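Local coordinates for protein MHC class I antigen (Ctenopharyngodon idella, PDB 5H5Z) that probably presents peptides to T cells as the heavy chain of a fish MHC class I molecule, paired with beta-2-microglobulin, at residues Q31-D36 against D56-Q61; F35-M40 against G67-F72; L227-E230 against F234-M237. All blocks are in the same frame, centred on the assembly; numbering follows the deposited sequence.

Interaction 1. Residues Q31-D36 against D56-Q61; sequences QFMYFD and DYWDRQ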
ATOM      1  N   GLN A  31       3.186  -0.234   8.035  1.00 20.55           N
ATOM      2  CA  GLN A  31       2.258  -0.102   9.157  1.00 19.43           C
ATOM      3  C   GLN A  31       2.904  -0.474  10.488  1.00 19.56           C
ATOM      4  O   GLN A  31       3.541  -1.519  10.595  1.00 22.44           O
ATOM      5  CB  GLN A  31       1.012  -0.968   8.953  1.00 20.49           C
ATOM      6  CG  GLN A  31       0.145  -1.019  10.204  1.00 22.40           C
ATOM      7  CD  GLN A  31      -0.993  -2.020  10.142  1.00 24.57           C
ATOM      8  OE1 GLN A  31      -2.070  -1.770  10.690  1.00 25.65           O
ATOM      9  NE2 GLN A  31      -0.759  -3.164   9.507  1.00 24.88           N
ATOM     10  N   PHE A  32       2.727   0.376  11.498  1.00 18.64           N
ATOM     11  CA  PHE A  32       3.183   0.053  12.852  1.00 18.93           C
ATOM     12  C   PHE A  32       2.051   0.090  13.889  1.00 20.12           C
ATOM     13  O   PHE A  32       2.239  -0.346  15.024  1.00 21.02           O
ATOM     14  CB  PHE A  32       4.353   0.964  13.271  1.00 18.97           C
ATOM     15  CG  PHE A  32       3.931   2.351  13.689  1.00 19.30           C
ATOM     16  CD1 PHE A  32       3.721   3.345  12.739  1.00 17.30           C
ATOM     17  CD2 PHE A  32       3.751   2.666  15.038  1.00 21.40           C
ATOM     18  CE1 PHE A  32       3.327   4.621  13.114  1.00 17.95           C
ATOM     19  CE2 PHE A  32       3.357   3.946  15.426  1.00 19.80           C
ATOM     20  CZ  PHE A  32       3.144   4.926  14.463  1.00 19.42           C
ATOM     21  N   MET A  33       0.883   0.599  13.492  1.00 19.17           N
ATOM     22  CA  MET A  33      -0.250   0.780  14.407  1.00 20.21           C
ATOM     23  C   MET A  33      -1.563   0.453  13.704  1.00 18.56           C
ATOM     24  O   MET A  33      -1.709   0.722  12.509  1.00 20.52           O
ATOM     25  CB  MET A  33      -0.267   2.226  14.921  1.00 24.16           C
ATOM     26  CG  MET A  33      -1.429   2.601  15.833  1.00 31.04           C
ATOM     27  SD  MET A  33      -2.938   2.999  14.932  1.00 36.50           S
ATOM     28  CE  MET A  33      -2.478   4.504  14.109  1.00 33.00           C
ATOM     29  N   TYR A  34      -2.509  -0.110  14.456  1.00 19.22           N
ATOM     30  CA  TYR A  34      -3.882  -0.318  13.987  1.00 17.25           C
ATOM     31  C   TYR A  34      -4.899   0.078  15.066  1.00 20.36           C
ATOM     32  O   TYR A  34      -4.657  -0.138  16.250  1.00 21.17           O
ATOM     33  CB  TYR A  34      -4.097  -1.781  13.601  1.00 19.73           C
ATOM     34  CG  TYR A  34      -5.503  -2.075  13.135  1.00 23.03           C
ATOM     35  CD1 TYR A  34      -5.896  -1.766  11.835  1.00 23.97           C
ATOM     36  CD2 TYR A  34      -6.446  -2.643  13.994  1.00 24.07           C
ATOM     37  CE1 TYR A  34      -7.179  -2.029  11.393  1.00 25.48           C
ATOM     38  CE2 TYR A  34      -7.736  -2.908  13.560  1.00 27.40           C
ATOM     39  CZ  TYR A  34      -8.092  -2.598  12.257  1.00 26.40           C
ATOM     40  OH  TYR A  34      -9.359  -2.852  11.806  1.00 27.69           O
ATOM     41  N   PHE A  35      -6.030   0.644  14.645  1.00 19.39           N
ATOM     42  CA  PHE A  35      -7.177   0.888  15.523  1.00 19.39           C
ATOM     43  C   PHE A  35      -8.459   0.719  14.726  1.00 21.27           C
ATOM     44  O   PHE A  35      -8.534   1.136  13.571  1.00 23.85           O
ATOM     45  CB  PHE A  35      -7.125   2.310  16.103  1.00 21.99           C
ATOM     46  CG  PHE A  35      -8.323   2.687  16.954  1.00 23.00           C
ATOM     47  CD1 PHE A  35      -9.488   3.192  16.372  1.00 22.30           C
ATOM     48  CD2 PHE A  35      -8.278   2.567  18.339  1.00 24.39           C
ATOM     49  CE1 PHE A  35     -10.588   3.546  17.153  1.00 23.18           C
ATOM     50  CE2 PHE A  35      -9.367   2.927  19.126  1.00 26.00           C
ATOM     51  CZ  PHE A  35     -10.526   3.416  18.537  1.00 22.69           C
ATOM     52  N   ASP A  36      -9.465   0.109  15.344  1.00 23.12           N
ATOM     53  CA  ASP A  36     -10.816   0.197  14.806  1.00 24.65           C
ATOM     54  C   ASP A  36     -11.882   0.336  15.887  1.00 26.74           C
ATOM     55  O   ASP A  36     -11.625   0.076  17.066  1.00 25.19           O
ATOM     56  CB  ASP A  36     -11.126  -0.909  13.766  1.00 26.88           C
ATOM     57  CG  ASP A  36     -11.390  -2.275  14.385  1.00 30.81           C
ATOM     58  OD1 ASP A  36     -12.071  -2.367  15.428  1.00 31.73           O
ATOM     59  OD2 ASP A  36     -10.944  -3.278  13.787  1.00 32.64           O
ATOM     60  N   ASP A  56       1.126   2.462  28.739  1.00 35.89           N
ATOM     61  CA  ASP A  56       0.867   3.909  28.822  1.00 33.60           C
ATOM     62  C   ASP A  56       0.709   4.563  27.449  1.00 31.19           C
ATOM     63  O   ASP A  56      -0.232   5.334  27.225  1.00 30.41           O
ATOM     64  CB  ASP A  56       1.971   4.624  29.616  1.00 42.02           C
ATOM     65  CG  ASP A  56       1.682   4.681  31.112  1.00 53.96           C
ATOM     66  OD1 ASP A  56       0.824   3.916  31.609  1.00 56.01           O
ATOM     67  OD2 ASP A  56       2.325   5.503  31.801  1.00 54.51           O
ATOM     68  N   TYR A  57       1.630   4.249  26.543  1.00 30.67           N
ATOM     69  CA  TYR A  57       1.592   4.749  25.169  1.00 29.88           C
ATOM     70  C   TYR A  57       0.305   4.336  24.452  1.00 26.89           C
ATOM     71  O   TYR A  57      -0.382   5.170  23.853  1.00 25.65           O
ATOM     72  CB  TYR A  57       2.823   4.258  24.399  1.00 28.55           C
ATOM     73  CG  TYR A  57       2.810   4.582  22.917  1.00 26.19           C
ATOM     74  CD1 TYR A  57       3.348   5.778  22.437  1.00 24.49           C
ATOM     75  CD2 TYR A  57       2.273   3.682  21.989  1.00 25.42           C
ATOM     76  CE1 TYR A  57       3.341   6.076  21.079  1.00 23.93           C
ATOM     77  CE2 TYR A  57       2.255   3.970  20.631  1.00 21.75           C
ATOM     78  CZ  TYR A  57       2.794   5.170  20.181  1.00 23.38           C
ATOM     79  OH  TYR A  57       2.786   5.464  18.832  1.00 23.86           O
ATOM     80  N   TRP A  58      -0.021   3.050  24.529  1.00 27.13           N
ATOM     81  CA  TRP A  58      -1.183   2.515  23.824  1.00 25.93           C
ATOM     82  C   TRP A  58      -2.510   2.968  24.430  1.00 28.09           C
ATOM     83  O   TRP A  58      -3.464   3.214  23.696  1.00 29.19           O
ATOM     84  CB  TRP A  58      -1.081   0.993  23.674  1.00 26.19           C
ATOM     85  CG  TRP A  58       0.015   0.620  22.712  1.00 27.23           C
ATOM     86  CD1 TRP A  58       1.187  -0.026  23.001  1.00 28.52           C
ATOM     87  CD2 TRP A  58       0.055   0.913  21.311  1.00 25.73           C
ATOM     88  NE1 TRP A  58       1.943  -0.168  21.860  1.00 27.44           N
ATOM     89  CE2 TRP A  58       1.272   0.398  20.808  1.00 25.58           C
ATOM     90  CE3 TRP A  58      -0.825   1.550  20.426  1.00 26.98           C
ATOM     91  CZ2 TRP A  58       1.636   0.511  19.462  1.00 24.51           C
ATOM     92  CZ3 TRP A  58      -0.467   1.652  19.084  1.00 23.84           C
ATOM     93  CH2 TRP A  58       0.755   1.137  18.617  1.00 23.96           C
ATOM     94  N   ASP A  59      -2.558   3.134  25.752  1.00 27.21           N
ATOM     95  CA  ASP A  59      -3.755   3.686  26.391  1.00 31.20           C
ATOM     96  C   ASP A  59      -4.039   5.102  25.888  1.00 26.48           C
ATOM     97  O   ASP A  59      -5.195   5.459  25.641  1.00 28.91           O
ATOM     98  CB  ASP A  59      -3.635   3.668  27.922  1.00 36.41           C
ATOM     99  CG  ASP A  59      -3.617   2.255  28.494  1.00 40.61           C
ATOM    100  OD1 ASP A  59      -4.004   1.304  27.781  1.00 42.37           O
ATOM    101  OD2 ASP A  59      -3.212   2.093  29.662  1.00 42.07           O
ATOM    102  N   ARG A  60      -2.976   5.892  25.736  1.00 28.28           N
ATOM    103  CA  ARG A  60      -3.084   7.257  25.223  1.00 28.63           C
ATOM    104  C   ARG A  60      -3.510   7.278  23.759  1.00 24.41           C
ATOM    105  O   ARG A  60      -4.365   8.079  23.372  1.00 25.83           O
ATOM    106  CB  ARG A  60      -1.773   8.025  25.428  1.00 32.58           C
ATOM    107  CG  ARG A  60      -1.796   8.893  26.677  1.00 42.43           C
ATOM    108  CD  ARG A  60      -0.431   9.060  27.330  1.00 42.27           C
ATOM    109  NE  ARG A  60      -0.581   9.653  28.658  1.00 51.26           N
ATOM    110  CZ  ARG A  60      -0.873   8.963  29.761  1.00 57.71           C
ATOM    111  NH1 ARG A  60      -1.032   7.641  29.702  1.00 55.10           N
ATOM    112  NH2 ARG A  60      -1.011   9.589  30.925  1.00 51.38           N
ATOM    113  N   GLN A  61      -2.933   6.382  22.960  1.00 23.87           N
ATOM    114  CA  GLN A  61      -3.290   6.282  21.545  1.00 24.06           C
ATOM    115  C   GLN A  61      -4.741   5.826  21.361  1.00 20.89           C
ATOM    116  O   GLN A  61      -5.461   6.355  20.511  1.00 22.00           O
ATOM    117  CB  GLN A  61      -2.323   5.360  20.794  1.00 26.25           C
ATOM    118  CG  GLN A  61      -2.463   5.434  19.283  1.00 30.98           C
ATOM    119  CD  GLN A  61      -2.299   6.848  18.756  1.00 30.74           C
ATOM    120  OE1 GLN A  61      -1.179   7.328  18.559  1.00 29.03           O
ATOM    121  NE2 GLN A  61      -3.422   7.526  18.537  1.00 33.29           N
TER
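F32 meets the helix 56-61 at its ring edge, where CE2 lies 3.8 Å from Y57 OH, which sits near the plane of the F32 ring. The two side chains cross at about a right angle. That hydroxyl has its hydrogen bond with Y167 OH, across the groove, and meets F32 through a ring carbon. The chi1 of F32, 78°, tucks CG between its own backbone N and carbonyl carbon, and the ring comes to the helix although its CA-CB bond does not aim there. F32 and M33 both face G25 of the neighbouring strand, a classic beta bulge. The strand belongs to the floor of the MHC class I groove and runs beneath the alpha-1 helix, the two segment axes 11.1 Å apart at 44°.

M33 does point its CB at the helix and brings its methylene, not its sulfur, to the W58 indole. M33 CG sits 3.5 Å from W58 CZ3, at the edge of the ring system, and M33 CB also lies near the indole plane, 4.0 Å from W58 CH2. One face of that indole is covered by Y57, whose CD2 stands over its centre. Farther along, Y34 turns away from the helix, and Y34 OH donates a hydrogen bond to D36 OD2 at 2.6 Å, on the lone pair anti to the other carboxylate oxygen.

Interaction 2. Residues F35-M40 against G67-F72; sequences FDSNSM and GAHQVF
S37 sets its CB over the centre of one face of the H69 imidazole. The carbon stands 3.7 Å from the ring centroid and only 9° off the ring normal, a CH-pi contact. M40 reaches the same ring with its terminal methyl: M40 CE comes in obliquely, 3.5 Å from H69 CD2. Its sulfur is farther off and also oblique, with M40 SD 5.1 Å from the H69 ring centroid, and the two side chains cross at about a right angle. H69 extends to both partners because its CG lies anti to the backbone N, chi1 163°, which carries the imidazole off the helix 67-72 toward the turn.

The next shell fixes that turn. D36 OD1 accepts from S39 N at 2.9 Å, with an N-H...acceptor angle of 169° and the donor nearly in line with the C-O bond, forming an Asx motif; a weak bond from N38 N reaches the same oxygen. The backbone closes the turn as well, M40 N to D36 O at 2.8 Å. S37 OG bonds to F21 N, tying S37 to the neighbouring strand. E20 and F21 also pack on H69.

No hydrogen bond spans the two segments, so the helix of the alpha-1 domain meets the turn that follows the platform strand through dispersion and CH-pi attraction, while hydrogen bonds hold the turn that presents S37 and M40 and tie S37 to F21.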
ATOM      1  N   PHE A  35      -6.030   0.644  14.645  1.00 19.39           N
ATOM      2  CA  PHE A  35      -7.177   0.888  15.523  1.00 19.39           C
ATOM      3  C   PHE A  35      -8.459   0.719  14.726  1.00 21.27           C
ATOM      4  O   PHE A  35      -8.534   1.136  13.571  1.00 23.85           O
ATOM      5  CB  PHE A  35      -7.125   2.310  16.103  1.00 21.99           C
ATOM      6  CG  PHE A  35      -8.323   2.687  16.954  1.00 23.00           C
ATOM      7  CD1 PHE A  35      -9.488   3.192  16.372  1.00 22.30           C
ATOM      8  CD2 PHE A  35      -8.278   2.567  18.339  1.00 24.39           C
ATOM      9  CE1 PHE A  35     -10.588   3.546  17.153  1.00 23.18           C
ATOM     10  CE2 PHE A  35      -9.367   2.927  19.126  1.00 26.00           C
ATOM     11  CZ  PHE A  35     -10.526   3.416  18.537  1.00 22.69           C
ATOM     12  N   ASP A  36      -9.465   0.109  15.344  1.00 23.12           N
ATOM     13  CA  ASP A  36     -10.816   0.197  14.806  1.00 24.65           C
ATOM     14  C   ASP A  36     -11.882   0.336  15.887  1.00 26.74           C
ATOM     15  O   ASP A  36     -11.625   0.076  17.066  1.00 25.19           O
ATOM     16  CB  ASP A  36     -11.126  -0.909  13.766  1.00 26.88           C
ATOM     17  CG  ASP A  36     -11.390  -2.275  14.385  1.00 30.81           C
ATOM     18  OD1 ASP A  36     -12.071  -2.367  15.428  1.00 31.73           O
ATOM     19  OD2 ASP A  36     -10.944  -3.278  13.787  1.00 32.64           O
ATOM     20  N   SER A  37     -13.074   0.761  15.471  1.00 26.19           N
ATOM     21  CA  SER A  37     -14.161   1.056  16.402  1.00 27.89           C
ATOM     22  C   SER A  37     -14.913  -0.187  16.902  1.00 29.87           C
ATOM     23  O   SER A  37     -15.795  -0.078  17.762  1.00 32.29           O
ATOM     24  CB  SER A  37     -15.128   2.073  15.788  1.00 26.77           C
ATOM     25  OG  SER A  37     -15.577   1.639  14.518  1.00 27.82           O
ATOM     26  N   ASN A  38     -14.567  -1.356  16.365  1.00 30.71           N
ATOM     27  CA  ASN A  38     -15.079  -2.621  16.893  1.00 33.43           C
ATOM     28  C   ASN A  38     -14.310  -3.069  18.134  1.00 32.36           C
ATOM     29  O   ASN A  38     -14.911  -3.399  19.153  1.00 34.30           O
ATOM     30  CB  ASN A  38     -15.054  -3.719  15.826  1.00 34.21           C
ATOM     31  CG  ASN A  38     -16.163  -3.564  14.799  1.00 38.91           C
ATOM     32  OD1 ASN A  38     -17.174  -2.906  15.046  1.00 42.34           O
ATOM     33  ND2 ASN A  38     -15.981  -4.186  13.639  1.00 41.65           N
ATOM     34  N   SER A  39     -12.981  -3.079  18.046  1.00 32.39           N
ATOM     35  CA  SER A  39     -12.149  -3.439  19.195  1.00 30.44           C
ATOM     36  C   SER A  39     -11.990  -2.270  20.164  1.00 31.70           C
ATOM     37  O   SER A  39     -11.786  -2.480  21.359  1.00 33.87           O
ATOM     38  CB  SER A  39     -10.777  -3.946  18.741  1.00 34.32           C
ATOM     39  OG  SER A  39      -9.958  -2.884  18.281  1.00 34.22           O
ATOM     40  N   MET A  40     -12.094  -1.047  19.637  1.00 30.35           N
ATOM     41  CA  MET A  40     -11.869   0.198  20.391  1.00 30.48           C
ATOM     42  C   MET A  40     -10.499   0.250  21.062  1.00 32.44           C
ATOM     43  O   MET A  40     -10.342   0.851  22.129  1.00 30.74           O
ATOM     44  CB  MET A  40     -12.981   0.444  21.426  1.00 29.54           C
ATOM     45  CG  MET A  40     -14.317   0.852  20.834  1.00 34.37           C
ATOM     46  SD  MET A  40     -14.296   2.468  20.026  1.00 41.78           S
ATOM     47  CE  MET A  40     -16.057   2.729  19.836  1.00 44.32           C
ATOM     48  N   GLY A  67     -11.744   9.238  20.493  1.00 30.34           N
ATOM     49  CA  GLY A  67     -12.133  10.612  20.170  1.00 33.29           C
ATOM     50  C   GLY A  67     -12.278  10.851  18.674  1.00 30.20           C
ATOM     51  O   GLY A  67     -13.251  11.466  18.232  1.00 30.88           O
ATOM     52  N   ALA A  68     -11.311  10.361  17.896  1.00 26.37           N
ATOM     53  CA  ALA A  68     -11.356  10.471  16.429  1.00 27.63           C
ATOM     54  C   ALA A  68     -12.586   9.789  15.827  1.00 26.20           C
ATOM     55  O   ALA A  68     -13.222  10.337  14.924  1.00 27.94           O
ATOM     56  CB  ALA A  68     -10.083   9.917  15.809  1.00 26.75           C
ATOM     57  N   HIS A  69     -12.911   8.598  16.331  1.00 25.11           N
ATOM     58  CA  HIS A  69     -14.120   7.870  15.939  1.00 25.21           C
ATOM     59  C   HIS A  69     -15.390   8.691  16.177  1.00 28.00           C
ATOM     60  O   HIS A  69     -16.233   8.814  15.281  1.00 29.29           O
ATOM     61  CB  HIS A  69     -14.184   6.525  16.673  1.00 28.10           C
ATOM     62  CG  HIS A  69     -15.538   5.883  16.669  1.00 31.04           C
ATOM     63  ND1 HIS A  69     -16.234   5.606  15.512  1.00 33.37           N
ATOM     64  CD2 HIS A  69     -16.315   5.445  17.688  1.00 35.28           C
ATOM     65  CE1 HIS A  69     -17.383   5.032  15.817  1.00 35.67           C
ATOM     66  NE2 HIS A  69     -17.457   4.924  17.131  1.00 36.71           N
ATOM     67  N   GLN A  70     -15.512   9.251  17.379  1.00 29.05           N
ATOM     68  CA  GLN A  70     -16.652  10.100  17.737  1.00 27.69           C
ATOM     69  C   GLN A  70     -16.778  11.280  16.758  1.00 27.39           C
ATOM     70  O   GLN A  70     -17.856  11.527  16.212  1.00 31.13           O
ATOM     71  CB  GLN A  70     -16.544  10.578  19.199  1.00 31.91           C
ATOM     72  CG  GLN A  70     -16.714   9.466  20.241  1.00 32.55           C
ATOM     73  CD  GLN A  70     -16.605   9.938  21.692  1.00 33.13           C
ATOM     74  OE1 GLN A  70     -17.249   9.382  22.586  1.00 40.22           O
ATOM     75  NE2 GLN A  70     -15.789  10.962  21.933  1.00 34.40           N
ATOM     76  N   VAL A  71     -15.664  11.974  16.515  1.00 28.41           N
ATOM     77  CA  VAL A  71     -15.622  13.132  15.611  1.00 28.14           C
ATOM     78  C   VAL A  71     -15.927  12.743  14.160  1.00 30.98           C
ATOM     79  O   VAL A  71     -16.620  13.477  13.447  1.00 31.31           O
ATOM     80  CB  VAL A  71     -14.274  13.884  15.699  1.00 28.39           C
ATOM     81  CG1 VAL A  71     -14.200  15.003  14.669  1.00 30.12           C
ATOM     82  CG2 VAL A  71     -14.062  14.453  17.098  1.00 34.30           C
ATOM     83  N   PHE A  72     -15.416  11.589  13.734  1.00 27.85           N
ATOM     84  CA  PHE A  72     -15.704  11.067  12.395  1.00 28.89           C
ATOM     85  C   PHE A  72     -17.176  10.738  12.177  1.00 32.38           C
ATOM     86  O   PHE A  72     -17.715  11.003  11.094  1.00 31.59           O
ATOM     87  CB  PHE A  72     -14.830   9.851  12.078  1.00 30.71           C
ATOM     88  CG  PHE A  72     -13.633  10.175  11.233  1.00 28.13           C
ATOM     89  CD1 PHE A  72     -12.795  11.241  11.559  1.00 25.42           C
ATOM     90  CD2 PHE A  72     -13.331   9.402  10.111  1.00 28.51           C
ATOM     91  CE1 PHE A  72     -11.691  11.539  10.772  1.00 29.13           C
ATOM     92  CE2 PHE A  72     -12.225   9.693   9.324  1.00 25.91           C
ATOM     93  CZ  PHE A  72     -11.411  10.764   9.653  1.00 25.97           C
TER

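Interaction 3. Residues L227-E230 against F234-M237; sequences LPNE and FQRM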
ATOM      1  N   LEU A 227       5.557  -4.037  -7.130  1.00 24.05           N
ATOM      2  CA  LEU A 227       4.532  -4.768  -6.388  1.00 23.64           C
ATOM      3  C   LEU A 227       5.003  -5.124  -4.991  1.00 23.48           C
ATOM      4  O   LEU A 227       6.175  -5.450  -4.801  1.00 23.16           O
ATOM      5  CB  LEU A 227       4.144  -6.053  -7.117  1.00 25.08           C
ATOM      6  CG  LEU A 227       3.484  -5.967  -8.492  1.00 25.73           C
ATOM      7  CD1 LEU A 227       3.428  -7.353  -9.115  1.00 27.53           C
ATOM      8  CD2 LEU A 227       2.091  -5.357  -8.409  1.00 28.74           C
ATOM      9  N   PRO A 228       4.084  -5.083  -4.008  1.00 23.99           N
ATOM     10  CA  PRO A 228       4.463  -5.447  -2.650  1.00 23.90           C
ATOM     11  C   PRO A 228       4.481  -6.954  -2.427  1.00 23.26           C
ATOM     12  O   PRO A 228       3.608  -7.679  -2.921  1.00 26.16           O
ATOM     13  CB  PRO A 228       3.356  -4.815  -1.804  1.00 24.01           C
ATOM     14  CG  PRO A 228       2.158  -4.849  -2.693  1.00 24.52           C
ATOM     15  CD  PRO A 228       2.682  -4.619  -4.085  1.00 24.14           C
ATOM     16  N   ASN A 229       5.478  -7.422  -1.687  1.00 24.15           N
ATOM     17  CA  ASN A 229       5.422  -8.768  -1.140  1.00 22.63           C
ATOM     18  C   ASN A 229       4.645  -8.754   0.180  1.00 24.49           C
ATOM     19  O   ASN A 229       4.199  -7.697   0.632  1.00 30.76           O
ATOM     20  CB  ASN A 229       6.828  -9.346  -0.975  1.00 22.10           C
ATOM     21  CG  ASN A 229       7.420  -9.818  -2.293  1.00 23.41           C
ATOM     22  OD1 ASN A 229       6.694 -10.285  -3.181  1.00 26.70           O
ATOM     23  ND2 ASN A 229       8.738  -9.703  -2.430  1.00 23.69           N
ATOM     24  N   GLU A 230       4.488  -9.927   0.787  1.00 25.69           N
ATOM     25  CA  GLU A 230       3.712 -10.086   2.016  1.00 28.47           C
ATOM     26  C   GLU A 230       4.469  -9.648   3.273  1.00 29.75           C
ATOM     27  O   GLU A 230       3.861  -9.459   4.327  1.00 31.26           O
ATOM     28  CB  GLU A 230       3.249 -11.544   2.161  1.00 26.75           C
ATOM     29  CG  GLU A 230       4.249 -12.512   2.797  1.00 29.66           C
ATOM     30  CD  GLU A 230       5.437 -12.876   1.908  1.00 33.30           C
ATOM     31  OE1 GLU A 230       6.360 -13.550   2.413  1.00 32.19           O
ATOM     32  OE2 GLU A 230       5.466 -12.503   0.717  1.00 32.45           O
ATOM     33  N   PHE A 234       9.710  -5.931  -1.638  1.00 20.27           N
ATOM     34  CA  PHE A 234       9.072  -5.603  -2.906  1.00 20.87           C
ATOM     35  C   PHE A 234       9.546  -6.501  -4.025  1.00 22.07           C
ATOM     36  O   PHE A 234      10.567  -7.186  -3.891  1.00 21.98           O
ATOM     37  CB  PHE A 234       9.360  -4.151  -3.262  1.00 20.82           C
ATOM     38  CG  PHE A 234       8.684  -3.182  -2.352  1.00 22.72           C
ATOM     39  CD1 PHE A 234       9.314  -2.734  -1.190  1.00 21.10           C
ATOM     40  CD2 PHE A 234       7.397  -2.747  -2.633  1.00 23.08           C
ATOM     41  CE1 PHE A 234       8.677  -1.845  -0.335  1.00 24.72           C
ATOM     42  CE2 PHE A 234       6.748  -1.860  -1.780  1.00 28.21           C
ATOM     43  CZ  PHE A 234       7.389  -1.409  -0.632  1.00 28.89           C
ATOM     44  N   GLN A 235       8.795  -6.497  -5.125  1.00 20.29           N
ATOM     45  CA  GLN A 235       9.218  -7.199  -6.333  1.00 20.16           C
ATOM     46  C   GLN A 235       8.846  -6.393  -7.570  1.00 21.79           C
ATOM     47  O   GLN A 235       7.998  -5.498  -7.507  1.00 22.29           O
ATOM     48  CB  GLN A 235       8.628  -8.613  -6.386  1.00 19.88           C
ATOM     49  CG  GLN A 235       7.118  -8.694  -6.543  1.00 19.55           C
ATOM     50  CD  GLN A 235       6.674 -10.084  -6.945  1.00 20.07           C
ATOM     51  OE1 GLN A 235       6.467 -10.359  -8.125  1.00 24.36           O
ATOM     52  NE2 GLN A 235       6.560 -10.979  -5.971  1.00 18.53           N
ATOM     53  N   ARG A 236       9.502  -6.708  -8.683  1.00 19.13           N
ATOM     54  CA  ARG A 236       9.226  -6.089  -9.977  1.00 19.92           C
ATOM     55  C   ARG A 236       9.784  -6.992 -11.066  1.00 21.29           C
ATOM     56  O   ARG A 236      10.764  -7.712 -10.848  1.00 21.65           O
ATOM     57  CB  ARG A 236       9.864  -4.698 -10.071  1.00 19.42           C
ATOM     58  CG  ARG A 236       9.259  -3.811 -11.144  1.00 23.94           C
ATOM     59  CD  ARG A 236       9.710  -2.364 -11.022  1.00 24.46           C
ATOM     60  NE  ARG A 236       8.990  -1.522 -11.976  1.00 29.52           N
ATOM     61  CZ  ARG A 236       8.995  -0.192 -11.972  1.00 33.53           C
ATOM     62  NH1 ARG A 236       9.685   0.476 -11.056  1.00 35.83           N
ATOM     63  NH2 ARG A 236       8.301   0.472 -12.888  1.00 34.92           N
ATOM     64  N   MET A 237       9.163  -6.957 -12.237  1.00 23.18           N
ATOM     65  CA  MET A 237       9.669  -7.727 -13.362  1.00 20.86           C
ATOM     66  C   MET A 237       9.618  -6.953 -14.669  1.00 22.99           C
ATOM     67  O   MET A 237       8.869  -5.985 -14.810  1.00 24.91           O
ATOM     68  CB  MET A 237       8.925  -9.061 -13.489  1.00 21.82           C
ATOM     69  CG  MET A 237       7.504  -8.949 -14.022  1.00 24.10           C
ATOM     70  SD  MET A 237       6.628 -10.491 -13.754  1.00 34.16           S
ATOM     71  CE  MET A 237       5.475 -10.455 -15.124  1.00 37.69           C
TER
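N229 and Q235 cross at about a right angle, their amide planes 72° apart, and meet through one hydrogen bond. Q235 NE2 donates it to N229 OD1 at 2.9 Å with an N-H...acceptor angle of 168°. The bond falls on a lone pair in the carbonyl plane of N229 and lies close to the amide plane of Q235. Q235 can reach there because CG sits between its backbone N and carbonyl carbon, chi1 67°, and the rest of the chain is extended. N229 ND2 turns instead to S233 OG and T199 OG1, and Q235 NE2 also donates to S12 O of beta-2-microglobulin.

This is the hairpin between strands 221-228 and 234-240 of the immunoglobulin C1-set domain. L227 and Q235 form an antiparallel hydrogen-bonded pair, L227 N to Q235 O at 2.9 Å and Q235 N to L227 O at 2.8 Å, and project from one face of the sheet, where L227 CB packs 4.0 Å from Q235 CG.

P228 and F234 are the adjoining non-hydrogen-bonded pair, and their side chains diverge. The F234 ring is met obliquely, its CD2 4.0 Å from P228 CA, while P228 O accepts from Y11 OH of beta-2-microglobulin.

How the interactions relate
Interactions 1 and 2 lie in the peptide-binding platform, their centres about 11 Å apart. Interaction 1 joins strand 30-36 to helix 55-82, and interaction 2 joins the turn just after that strand to the same helix farther along. Their segments share F35 and D36, and together they set one groove wall against its floor at successive points. Interaction 3 comes later in the chain, in the separate immunoglobulin domain, about 28 Å from interaction 1 and about 32 Å from interaction 2 between centres. Nearest atoms of interactions 1 and 3 are still about 9 Å apart. Beta-2-microglobulin borders both 31-36 and the 227-237 hairpin, so the partner chain spans the platform and the immunoglobulin domain.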